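Long-range contacts in DUF1214 domain-containing protein (Burkholderia cenocepacia, PDB 6ANS), which is of unknown function, but has a buried polar pocket that holds a sodium ion and a phosphate and may bind an anionic ligand: residues G103-D108 / N305-N310; Y277-C282 / I363-V368. All coordinates share one frame; numbering follows the deposited sequence.

Interaction 1 (G103-D108 / N305-N310); sequences GADNPD and NVQLNN. With NA (sodium ion), chain F.
Gln307 NE2 is gripped from two directions. One N-H points to the backbone carbonyl of the loop, Gln307 NE2 to Asp105 O at 2.7 Å, the other to a side chain two residues along its own strand, Gln307 NE2 to Asn309 OD1 at 2.7 Å. The second bond is nearly straight (173°) and lies in the Gln307 amide plane; the first is bent, and the donor stands above the Asp105 carbonyl plane. Together with Arg366, which donates to Gln307 OE1, these bonds fix the rotation of the amide. Gln307, extended beyond CG (chi2 -178°), lifts its amide off the strand to the loop, where its OE1 lies 3.3 Å from Pro107 CD. Asn305 does similar work nearer the other end of the loop segment. Asn305 ND2 gives a good bond to Asp108 OD2 (3.1 Å), on the anti side of the carboxylate, and a weak one to Asn106 OD1 (2.8 Å), while Asn305 OD1 accepts from Arg366. Asn326 ND2 also bonds Asp108 OD2. Asn106 OD1 takes the backbone N of Asp108 at 2.9 Å, an Asx turn that shapes the loop from within. At the start of segment 103-108, Gly103 O and Ala104 O supply two of the sodium ligands; a phosphate and an ethanediol oxygen lie equally close. Ala104 CB rests 3.7 Å from Asn309 ND2. The contact is buried: the loop leading from helix 60-83 into strand 109-115 lies against one face of strand 303-309, whose sheet neighbours are strands 360-368 and 324-326.

Interaction 2 (Y277-C282 / I363-V368); sequences YYYHSC and ICWRWV. With PO4 (phosphate ion), chain E; EDO (1,2-ethanediol), chain H.
Strands 277-282 and 363-368 run antiparallel, their axes 4.7 Å apart and their directions 168° apart. Tyr277 with Trp367, Tyr279 with Trp365 and Ser281 with Ile363 are hydrogen-bonded pairs, each closed by two backbone bonds; Tyr278 with Arg366 and His280 with Cys364 are the non-hydrogen-bonded pairs between them. One face carries Tyr279, Trp365 and Trp367, an aromatic cluster. The Tyr279 ring lies beside Trp365, Tyr279 CD2 at 3.9 Å from Trp365 CB, and meets the Trp367 ring obliquely, edge against edge, with Tyr279 CE2 3.5 Å from Trp367 CD1 and the planes 83° apart. Trp367 NE1 gives Tyr279 OH only a weak, bent bond; their main polar partners are His375 for the hydroxyl and the Val374 carbonyl for the indole. Trp304 stacks on Trp365. On the other face Arg366 reaches out extended from CG to NE and holds the phosphate by two bonds, Arg366 NE to O1 at 2.7 Å and NH2 to O2 at 2.9 Å, with the phosphate at the edge of the guanidinium. Cys364 SG covers one face of that guanidinium. Tyr278 OH, which also bonds Asp273 N, lies close to phosphate O4, at a distance (2.5 Å) too short to be taken at face value, and ethanediol O2 lies above one face of the Tyr278 ring. The same O2 accepts from His280 NE2 at 2.6 Å, in the imidazole plane, while Cys364 SG comes obliquely to His280 CE1 (3.5 Å). Tyr111 and Arg194 also bind the phosphate. Phosphate and ethanediol probably came from the crystallisation liquor, but the setting is consistent with an anion-binding pocket on one face of an antiparallel sheet, with aromatic packing on the reverse.

In the fold
Both contacts are buried and share one antiparallel sheet, in which strand 360-368 lies between strands 276-284 and 303-309. Arg366 of interaction 2 ties them together: it is shared with the side-chain amides of interaction 1, and its backbone N pairs with Asn305 O, while NE and NH2 bind the phosphate. The loop carbonyls of 103-108 that hold sodium thus lie close to the polar face of 277-282 / 363-368. Their chemistry differs with their place: interaction 2 joins two adjacent strands by regular backbone pairing, whereas interaction 1 fastens an irregular loop to the sheet through side-chain amides, with little apolar packing.

Interaction 1 (G103-D108 / N305-N310)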
loop_
_atom_site.group_PDB
_atom_site.type_symbol
_atom_site.label_atom_id
_atom_site.label_comp_id
_atom_site.label_asym_id
_atom_site.label_seq_id
_atom_site.Cartn_x
_atom_site.Cartn_y
_atom_site.Cartn_z
ATOM N N GLY A 103 -5.057 3.672 15.833
ATOM C CA GLY A 103 -4.749 3.806 17.248
ATOM C C GLY A 103 -3.948 5.033 17.626
ATOM O O GLY A 103 -3.008 4.933 18.414
ATOM N N ALA A 104 -4.348 6.200 17.125
ATOM C CA ALA A 104 -3.586 7.439 17.288
ATOM C C ALA A 104 -2.194 7.280 16.674
ATOM O O ALA A 104 -1.168 7.323 17.356
ATOM C CB ALA A 104 -3.506 7.858 18.764
ATOM N N ASP A 105 -2.193 7.050 15.366
ATOM C CA ASP A 105 -0.966 6.984 14.580
ATOM C C ASP A 105 -0.179 8.273 14.744
ATOM O O ASP A 105 -0.744 9.362 14.663
ATOM C CB ASP A 105 -1.288 6.762 13.101
ATOM C CG ASP A 105 -2.224 7.840 12.538
ATOM O OD1 ASP A 105 -3.367 7.935 13.032
ATOM O OD2 ASP A 105 -1.813 8.607 11.629
ATOM N N ASN A 106 1.117 8.142 15.028
ATOM C CA ASN A 106 1.977 9.304 15.204
ATOM C C ASN A 106 2.346 9.883 13.843
ATOM O O ASN A 106 3.107 9.254 13.099
ATOM C CB ASN A 106 3.240 8.927 15.973
ATOM C CG ASN A 106 4.051 10.148 16.389
ATOM O OD1 ASN A 106 3.872 11.240 15.845
ATOM N ND2 ASN A 106 4.922 9.971 17.390
ATOM N N PRO A 107 1.871 11.081 13.498
ATOM C CA PRO A 107 2.201 11.635 12.171
ATOM C C PRO A 107 3.694 11.870 11.990
ATOM O O PRO A 107 4.177 11.842 10.857
ATOM C CB PRO A 107 1.412 12.953 12.125
ATOM C CG PRO A 107 0.351 12.820 13.184
ATOM C CD PRO A 107 1.005 11.988 14.273
ATOM N N ASP A 108 4.453 12.029 13.072
ATOM C CA ASP A 108 5.894 12.246 12.988
ATOM C C ASP A 108 6.687 10.958 12.891
ATOM O O ASP A 108 7.922 11.007 12.936
ATOM C CB ASP A 108 6.375 13.043 14.198
ATOM C CG ASP A 108 5.780 14.416 14.230
ATOM O OD1 ASP A 108 5.695 15.034 13.139
ATOM O OD2 ASP A 108 5.347 14.851 15.311
ATOM N N ASN A 305 4.991 15.421 21.313
ATOM C CA ASN A 305 4.091 16.009 20.335
ATOM C C ASN A 305 2.668 15.889 20.850
ATOM O O ASN A 305 2.407 15.284 21.894
ATOM C CB ASN A 305 4.265 15.382 18.937
ATOM C CG ASN A 305 3.741 13.929 18.824
ATOM O OD1 ASN A 305 3.355 13.274 19.806
ATOM N ND2 ASN A 305 3.793 13.409 17.602
ATOM N N VAL A 306 1.754 16.502 20.107
ATOM C CA VAL A 306 0.325 16.374 20.341
ATOM C C VAL A 306 -0.355 16.376 18.976
ATOM O O VAL A 306 0.032 17.134 18.080
ATOM C CB VAL A 306 -0.206 17.495 21.256
ATOM C CG1 VAL A 306 0.102 18.872 20.664
ATOM C CG2 VAL A 306 -1.703 17.309 21.515
ATOM N N GLN A 307 -1.343 15.503 18.800
ATOM C CA GLN A 307 -1.976 15.339 17.506
ATOM C C GLN A 307 -3.487 15.344 17.657
ATOM O O GLN A 307 -4.024 14.907 18.679
ATOM C CB GLN A 307 -1.546 14.032 16.841
ATOM C CG GLN A 307 -1.995 12.781 17.618
ATOM C CD GLN A 307 -1.514 11.498 16.969
ATOM O OE1 GLN A 307 -0.359 11.115 17.134
ATOM N NE2 GLN A 307 -2.401 10.826 16.226
ATOM N N LEU A 308 -4.169 15.804 16.612
ATOM C CA LEU A 308 -5.621 15.821 16.578
ATOM C C LEU A 308 -6.099 14.685 15.676
ATOM O O LEU A 308 -5.544 14.479 14.593
ATOM C CB LEU A 308 -6.132 17.176 16.090
ATOM C CG LEU A 308 -7.551 17.525 16.570
ATOM C CD1 LEU A 308 -7.552 17.695 18.096
ATOM C CD2 LEU A 308 -8.090 18.778 15.877
ATOM N N ASN A 309 -7.095 13.927 16.148
ATOM C CA ASN A 309 -7.615 12.742 15.468
ATOM C C ASN A 309 -9.118 12.852 15.267
ATOM O O ASN A 309 -9.795 13.632 15.938
ATOM C CB ASN A 309 -7.370 11.435 16.256
ATOM C CG ASN A 309 -5.943 11.309 16.779
ATOM O OD1 ASN A 309 -4.987 11.731 16.125
ATOM N ND2 ASN A 309 -5.795 10.669 17.943
ATOM N N ASN A 310 -9.657 12.000 14.385
ATOM C CA ASN A 310 -11.104 11.830 14.354
ATOM C C ASN A 310 -11.533 10.848 15.446
ATOM O O ASN A 310 -10.721 10.378 16.250
ATOM C CB ASN A 310 -11.581 11.396 12.966
ATOM C CG ASN A 310 -11.088 10.020 12.553
ATOM O OD1 ASN A 310 -10.535 9.242 13.346
ATOM N ND2 ASN A 310 -11.290 9.713 11.283
HETATM NA NA NA F . -0.658 5.213 18.427
#

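Interaction 2 (Y277-C282 / I363-V368)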
loop_
_atom_site.group_PDB
_atom_site.type_symbol
_atom_site.label_atom_id
_atom_site.label_comp_id
_atom_site.label_asym_id
_atom_site.label_seq_id
_atom_site.Cartn_x
_atom_site.Cartn_y
_atom_site.Cartn_z
ATOM N N TYR A 277 5.187 8.256 27.322
ATOM C CA TYR A 277 4.101 8.490 28.256
ATOM C C TYR A 277 2.959 9.138 27.479
ATOM O O TYR A 277 3.151 10.185 26.846
ATOM C CB TYR A 277 4.590 9.380 29.405
ATOM C CG TYR A 277 3.665 9.463 30.589
ATOM C CD1 TYR A 277 2.662 10.418 30.640
ATOM C CD2 TYR A 277 3.821 8.610 31.681
ATOM C CE1 TYR A 277 1.826 10.524 31.738
ATOM C CE2 TYR A 277 2.978 8.701 32.793
ATOM C CZ TYR A 277 1.986 9.662 32.808
ATOM O OH TYR A 277 1.138 9.773 33.882
ATOM N N TYR A 278 1.796 8.493 27.489
ATOM C CA TYR A 278 0.669 8.860 26.640
ATOM C C TYR A 278 -0.425 9.586 27.419
ATOM O O TYR A 278 -0.686 9.290 28.593
ATOM C CB TYR A 278 0.051 7.623 25.993
ATOM C CG TYR A 278 0.960 6.816 25.082
ATOM C CD1 TYR A 278 0.951 7.026 23.698
ATOM C CD2 TYR A 278 1.786 5.817 25.591
ATOM C CE1 TYR A 278 1.767 6.281 22.851
ATOM C CE2 TYR A 278 2.609 5.063 24.750
ATOM C CZ TYR A 278 2.593 5.304 23.374
ATOM O OH TYR A 278 3.378 4.560 22.520
ATOM N N TYR A 279 -1.079 10.528 26.732
ATOM C CA TYR A 279 -2.368 11.094 27.128
ATOM C C TYR A 279 -3.330 10.922 25.962
ATOM O O TYR A 279 -3.003 11.301 24.832
ATOM C CB TYR A 279 -2.268 12.584 27.474
ATOM C CG TYR A 279 -1.183 12.951 28.467
ATOM C CD1 TYR A 279 -1.502 13.396 29.744
ATOM C CD2 TYR A 279 0.159 12.882 28.117
ATOM C CE1 TYR A 279 -0.502 13.746 30.663
ATOM C CE2 TYR A 279 1.162 13.218 29.030
ATOM C CZ TYR A 279 0.820 13.651 30.297
ATOM O OH TYR A 279 1.808 14.004 31.183
ATOM N N HIS A 280 -4.506 10.350 26.233
ATOM C CA HIS A 280 -5.551 10.166 25.238
ATOM C C HIS A 280 -6.848 10.776 25.746
ATOM O O HIS A 280 -7.224 10.574 26.905
ATOM C CB HIS A 280 -5.809 8.675 24.928
ATOM C CG HIS A 280 -4.676 7.966 24.244
ATOM N ND1 HIS A 280 -4.315 8.218 22.936
ATOM C CD2 HIS A 280 -3.863 6.966 24.671
ATOM C CE1 HIS A 280 -3.306 7.432 22.598
ATOM N NE2 HIS A 280 -3.015 6.659 23.631
ATOM N N SER A 281 -7.572 11.460 24.866
ATOM C CA SER A 281 -8.901 11.922 25.233
ATOM C C SER A 281 -9.735 12.120 23.977
ATOM O O SER A 281 -9.253 11.962 22.850
ATOM C CB SER A 281 -8.836 13.216 26.040
ATOM O OG SER A 281 -10.032 13.397 26.795
ATOM N N CYS A 282 -10.999 12.481 24.186
ATOM C CA CYS A 282 -11.865 12.929 23.111
ATOM C C CYS A 282 -12.139 14.416 23.291
ATOM O O CYS A 282 -11.991 14.970 24.385
ATOM C CB CYS A 282 -13.178 12.130 23.068
ATOM S SG CYS A 282 -14.303 12.413 24.448
ATOM N N ILE A 363 -7.720 12.986 20.706
ATOM C CA ILE A 363 -6.494 13.770 20.799
ATOM C C ILE A 363 -5.496 12.972 21.627
ATOM O O ILE A 363 -5.877 12.288 22.585
ATOM C CB ILE A 363 -6.782 15.168 21.395
ATOM C CG1 ILE A 363 -5.521 16.023 21.473
ATOM C CG2 ILE A 363 -7.389 15.053 22.792
ATOM C CD1 ILE A 363 -5.834 17.465 21.800
ATOM N N CYS A 364 -4.218 13.048 21.242
ATOM C CA CYS A 364 -3.139 12.320 21.905
ATOM C C CYS A 364 -1.921 13.216 22.113
ATOM O O CYS A 364 -1.456 13.872 21.174
ATOM C CB CYS A 364 -2.727 11.085 21.087
ATOM S SG CYS A 364 -1.280 10.165 21.731
ATOM N N TRP A 365 -1.392 13.210 23.336
ATOM C CA TRP A 365 -0.172 13.904 23.698
ATOM C C TRP A 365 0.867 12.870 24.115
ATOM O O TRP A 365 0.533 11.882 24.780
ATOM C CB TRP A 365 -0.442 14.899 24.837
ATOM C CG TRP A 365 0.707 15.834 25.164
ATOM C CD1 TRP A 365 1.939 15.491 25.661
ATOM C CD2 TRP A 365 0.707 17.265 25.054
ATOM N NE1 TRP A 365 2.703 16.620 25.853
ATOM C CE2 TRP A 365 1.973 17.720 25.485
ATOM C CE3 TRP A 365 -0.241 18.204 24.634
ATOM C CZ2 TRP A 365 2.320 19.072 25.492
ATOM C CZ3 TRP A 365 0.107 19.550 24.645
ATOM C CH2 TRP A 365 1.376 19.970 25.078
ATOM N N ARG A 366 2.120 13.080 23.703
ATOM C CA ARG A 366 3.218 12.177 24.035
ATOM C C ARG A 366 4.367 12.940 24.665
ATOM O O ARG A 366 4.817 13.942 24.107
ATOM C CB ARG A 366 3.761 11.460 22.803
ATOM C CG ARG A 366 2.822 10.453 22.159
ATOM C CD ARG A 366 3.518 9.884 20.925
ATOM N NE ARG A 366 2.604 9.125 20.087
ATOM C CZ ARG A 366 1.732 9.674 19.243
ATOM N NH1 ARG A 366 1.647 10.996 19.141
ATOM N NH2 ARG A 366 0.930 8.896 18.517
ATOM N N TRP A 367 4.856 12.450 25.804
ATOM C CA TRP A 367 6.229 12.695 26.238
ATOM C C TRP A 367 7.060 11.462 25.905
ATOM O O TRP A 367 6.658 10.340 26.225
ATOM C CB TRP A 367 6.342 12.974 27.742
ATOM C CG TRP A 367 5.511 14.094 28.297
ATOM C CD1 TRP A 367 4.555 13.997 29.264
ATOM C CD2 TRP A 367 5.590 15.486 27.953
ATOM N NE1 TRP A 367 4.027 15.235 29.539
ATOM C CE2 TRP A 367 4.643 16.167 28.745
ATOM C CE3 TRP A 367 6.362 16.217 27.050
ATOM C CZ2 TRP A 367 4.443 17.547 28.655
ATOM C CZ3 TRP A 367 6.163 17.591 26.961
ATOM C CH2 TRP A 367 5.207 18.238 27.758
ATOM N N VAL A 368 8.198 11.664 25.248
ATOM C CA VAL A 368 9.122 10.582 24.913
ATOM C C VAL A 368 10.415 10.790 25.698
ATOM O O VAL A 368 11.121 11.793 25.508
ATOM C CB VAL A 368 9.389 10.513 23.402
ATOM C CG1 VAL A 368 10.307 9.344 23.075
ATOM C CG2 VAL A 368 8.069 10.377 22.635
HETATM P P PO4 E . 2.865 5.515 19.150
HETATM O O1 PO4 E . 3.615 6.609 19.870
HETATM O O2 PO4 E . 1.549 6.087 18.727
HETATM O O3 PO4 E . 3.636 5.009 17.957
HETATM O O4 PO4 E . 2.685 4.386 20.133
HETATM C C1 EDO H . -1.132 3.241 21.098
HETATM O O1 EDO H . -0.071 3.869 20.352
HETATM C C2 EDO H . -0.962 3.446 22.608
HETATM O O2 EDO H . -1.357 4.767 23.025
HETATM O O HOH W 1 -5.994 9.721 21.031
#